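Local coordinates for protein CcbJ (Streptomyces caelestis, PDB 4HGZ) that probably transfers a methyl group from S-adenosyl-L-methionine to a nitrogen atom of its substrate, at residues Leu204-Ser209 with Leu228-Pro233. Residues are numbered along the deposited sequence; the frame is centred on the assembly and turned at random.
Sequences LAQTLS and LRYAYP
One face of the Y230 ring receives Q206: its CB rests over the face as a CH-pi contact, 3.9 Å from the ring centroid, and its carbonyl O sits above the same ring nearer the rim. At the edge of the Y232 ring, near its plane, lies Q206 OE1, the amide almost perpendicular to that ring (89°); the flat ring also suits stacking on Y232 of the second subunit. Q206 NE2 lies over one face of the R229 guanidinium. Y230 N donates to Q206 O (3.0 Å). Glutamine suits this buried place because its long chain, extended beyond CG, carries a flat amide past the Y230 ring, where NE2 bonds Y230 O (3.0 Å) in the amide plane and also E235 OE1. E235 OE2 forms a salt bridge with R229 NH2, so one carboxylate ties both side chains. H201 bonds Y230 OH. L208 N to L228 O (2.9 Å) and L228 N to L208 O (2.8 Å) pair the strands; both leucines point to one sheet face, and L228 and Y230 pack on L171 of the central sheet. Q206, with positive phi (59°), and T207 form a G1 beta bulge opposite D202 in hairpin 193-202/207-216, beside the open end of antiparallel hairpin 207-216/221-229.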
ATOM      1  N   LEU C 204      -2.713 -19.316   3.368  1.00 45.71           N
ATOM      2  CA  LEU C 204      -2.121 -20.660   3.376  1.00 46.66           C
ATOM      3  C   LEU C 204      -3.200 -21.737   3.226  1.00 42.73           C
ATOM      4  O   LEU C 204      -3.132 -22.558   2.324  1.00 49.27           O
ATOM      5  CB  LEU C 204      -1.293 -20.887   4.641  1.00 47.22           C
ATOM      6  CG  LEU C 204      -0.464 -22.166   4.654  1.00 59.01           C
ATOM      7  CD1 LEU C 204       0.142 -22.407   3.288  1.00 41.97           C
ATOM      8  CD2 LEU C 204       0.620 -22.099   5.709  1.00 53.99           C
ATOM      9  N   ALA C 205      -4.212 -21.710   4.088  1.00 44.52           N
ATOM     10  CA  ALA C 205      -5.341 -22.635   3.957  1.00 40.65           C
ATOM     11  C   ALA C 205      -6.259 -22.246   2.805  1.00 43.31           C
ATOM     12  O   ALA C 205      -7.127 -23.019   2.422  1.00 49.67           O
ATOM     13  CB  ALA C 205      -6.130 -22.683   5.237  1.00 35.44           C
ATOM     14  N   GLN C 206      -6.070 -21.038   2.278  1.00 40.58           N
ATOM     15  CA  GLN C 206      -6.915 -20.489   1.225  1.00 36.07           C
ATOM     16  C   GLN C 206      -8.381 -20.394   1.634  1.00 35.55           C
ATOM     17  O   GLN C 206      -9.287 -20.732   0.874  1.00 39.27           O
ATOM     18  CB  GLN C 206      -6.736 -21.282  -0.067  1.00 29.96           C
ATOM     19  CG  GLN C 206      -5.282 -21.284  -0.515  1.00 30.59           C
ATOM     20  CD  GLN C 206      -5.038 -22.123  -1.753  1.00 32.15           C
ATOM     21  OE1 GLN C 206      -3.897 -22.446  -2.069  1.00 46.71           O
ATOM     22  NE2 GLN C 206      -6.110 -22.487  -2.459  1.00 34.26           N
ATOM     23  N   THR C 207      -8.609 -19.905   2.842  1.00 33.01           N
ATOM     24  CA  THR C 207      -9.965 -19.728   3.323  1.00 36.01           C
ATOM     25  C   THR C 207     -10.316 -18.271   3.493  1.00 37.54           C
ATOM     26  O   THR C 207      -9.446 -17.429   3.735  1.00 39.46           O
ATOM     27  CB  THR C 207     -10.161 -20.389   4.694  1.00 40.10           C
ATOM     28  OG1 THR C 207      -9.154 -19.914   5.599  1.00 45.79           O
ATOM     29  CG2 THR C 207     -10.054 -21.889   4.570  1.00 24.23           C
ATOM     30  N   LEU C 208     -11.610 -17.991   3.380  1.00 41.00           N
ATOM     31  CA  LEU C 208     -12.178 -16.721   3.809  1.00 41.68           C
ATOM     32  C   LEU C 208     -13.319 -17.006   4.770  1.00 44.87           C
ATOM     33  O   LEU C 208     -14.167 -17.870   4.521  1.00 52.60           O
ATOM     34  CB  LEU C 208     -12.724 -15.938   2.626  1.00 35.15           C
ATOM     35  CG  LEU C 208     -11.707 -15.326   1.692  1.00 45.59           C
ATOM     36  CD1 LEU C 208     -12.389 -15.071   0.363  1.00 43.20           C
ATOM     37  CD2 LEU C 208     -11.157 -14.038   2.311  1.00 42.62           C
ATOM     38  N   SER C 209     -13.329 -16.276   5.871  1.00 42.09           N
ATOM     39  CA  SER C 209     -14.411 -16.344   6.822  1.00 43.44           C
ATOM     40  C   SER C 209     -14.847 -14.902   7.089  1.00 45.98           C
ATOM     41  O   SER C 209     -14.052 -14.066   7.517  1.00 46.17           O
ATOM     42  CB  SER C 209     -13.941 -17.027   8.099  1.00 29.79           C
ATOM     43  OG  SER C 209     -14.933 -16.946   9.105  1.00 64.93           O
ATOM     44  N   LEU C 228     -15.565 -19.461   2.741  1.00 43.76           N
ATOM     45  CA  LEU C 228     -15.182 -20.041   1.462  1.00 42.96           C
ATOM     46  C   LEU C 228     -13.832 -20.731   1.602  1.00 40.37           C
ATOM     47  O   LEU C 228     -13.010 -20.337   2.423  1.00 40.10           O
ATOM     48  CB  LEU C 228     -15.062 -18.951   0.387  1.00 35.91           C
ATOM     49  CG  LEU C 228     -16.269 -18.046   0.164  1.00 45.06           C
ATOM     50  CD1 LEU C 228     -15.882 -16.877  -0.709  1.00 36.52           C
ATOM     51  CD2 LEU C 228     -17.439 -18.811  -0.442  1.00 47.07           C
ATOM     52  N   ARG C 229     -13.605 -21.763   0.806  1.00 33.99           N
ATOM     53  CA  ARG C 229     -12.244 -22.168   0.516  1.00 43.63           C
ATOM     54  C   ARG C 229     -12.078 -22.008  -0.967  1.00 37.97           C
ATOM     55  O   ARG C 229     -12.756 -22.690  -1.734  1.00 44.19           O
ATOM     56  CB  ARG C 229     -11.909 -23.626   0.898  1.00 31.76           C
ATOM     57  CG  ARG C 229     -10.392 -23.791   0.901  1.00 55.25           C
ATOM     58  CD  ARG C 229      -9.863 -25.121   0.409  1.00 26.83           C
ATOM     59  NE  ARG C 229      -9.906 -25.310  -1.038  1.00 49.48           N
ATOM     60  CZ  ARG C 229      -8.846 -25.596  -1.791  1.00 42.90           C
ATOM     61  NH1 ARG C 229      -7.637 -25.697  -1.251  1.00 30.44           N
ATOM     62  NH2 ARG C 229      -8.997 -25.782  -3.092  1.00 46.66           N
ATOM     63  N   TYR C 230     -11.183 -21.113  -1.383  1.00 34.19           N
ATOM     64  CA  TYR C 230     -11.029 -20.868  -2.816  1.00 40.04           C
ATOM     65  C   TYR C 230      -9.911 -21.709  -3.405  1.00 44.56           C
ATOM     66  O   TYR C 230      -9.089 -22.269  -2.680  1.00 39.39           O
ATOM     67  CB  TYR C 230     -10.794 -19.384  -3.105  1.00 38.87           C
ATOM     68  CG  TYR C 230      -9.609 -18.793  -2.387  1.00 32.23           C
ATOM     69  CD1 TYR C 230      -8.322 -18.952  -2.881  1.00 28.25           C
ATOM     70  CD2 TYR C 230      -9.775 -18.074  -1.217  1.00 28.21           C
ATOM     71  CE1 TYR C 230      -7.232 -18.413  -2.222  1.00 24.75           C
ATOM     72  CE2 TYR C 230      -8.685 -17.531  -0.548  1.00 34.20           C
ATOM     73  CZ  TYR C 230      -7.421 -17.708  -1.058  1.00 29.29           C
ATOM     74  OH  TYR C 230      -6.350 -17.165  -0.406  1.00 35.17           O
ATOM     75  N   ALA C 231      -9.892 -21.811  -4.726  1.00 40.41           N
ATOM     76  CA  ALA C 231      -8.791 -22.471  -5.402  1.00 33.09           C
ATOM     77  C   ALA C 231      -8.215 -21.528  -6.442  1.00 33.97           C
ATOM     78  O   ALA C 231      -8.923 -20.684  -6.996  1.00 42.27           O
ATOM     79  CB  ALA C 231      -9.263 -23.726  -6.063  1.00 26.92           C
ATOM     80  N   TYR C 232      -6.928 -21.666  -6.714  1.00 32.99           N
ATOM     81  CA  TYR C 232      -6.356 -20.945  -7.815  1.00 37.33           C
ATOM     82  C   TYR C 232      -6.689 -21.696  -9.095  1.00 39.08           C
ATOM     83  O   TYR C 232      -6.811 -22.920  -9.082  1.00 44.58           O
ATOM     84  CB  TYR C 232      -4.864 -20.843  -7.639  1.00 32.86           C
ATOM     85  CG  TYR C 232      -4.440 -19.834  -6.607  1.00 36.80           C
ATOM     86  CD1 TYR C 232      -4.183 -18.514  -6.963  1.00 35.62           C
ATOM     87  CD2 TYR C 232      -4.269 -20.201  -5.286  1.00 32.60           C
ATOM     88  CE1 TYR C 232      -3.776 -17.596  -6.031  1.00 31.70           C
ATOM     89  CE2 TYR C 232      -3.856 -19.291  -4.350  1.00 36.33           C
ATOM     90  CZ  TYR C 232      -3.609 -17.998  -4.730  1.00 41.89           C
ATOM     91  OH  TYR C 232      -3.206 -17.097  -3.798  1.00 36.88           O
ATOM     92  N   PRO C 233      -6.853 -20.965 -10.203  1.00 42.99           N
ATOM     93  CA  PRO C 233      -7.176 -21.560 -11.500  1.00 39.80           C
ATOM     94  C   PRO C 233      -6.374 -22.827 -11.825  1.00 41.74           C
ATOM     95  O   PRO C 233      -6.954 -23.833 -12.227  1.00 45.24           O
ATOM     96  CB  PRO C 233      -6.826 -20.437 -12.475  1.00 34.94           C
ATOM     97  CG  PRO C 233      -7.219 -19.207 -11.715  1.00 31.85           C
ATOM     98  CD  PRO C 233      -6.823 -19.489 -10.271  1.00 34.49           C
TER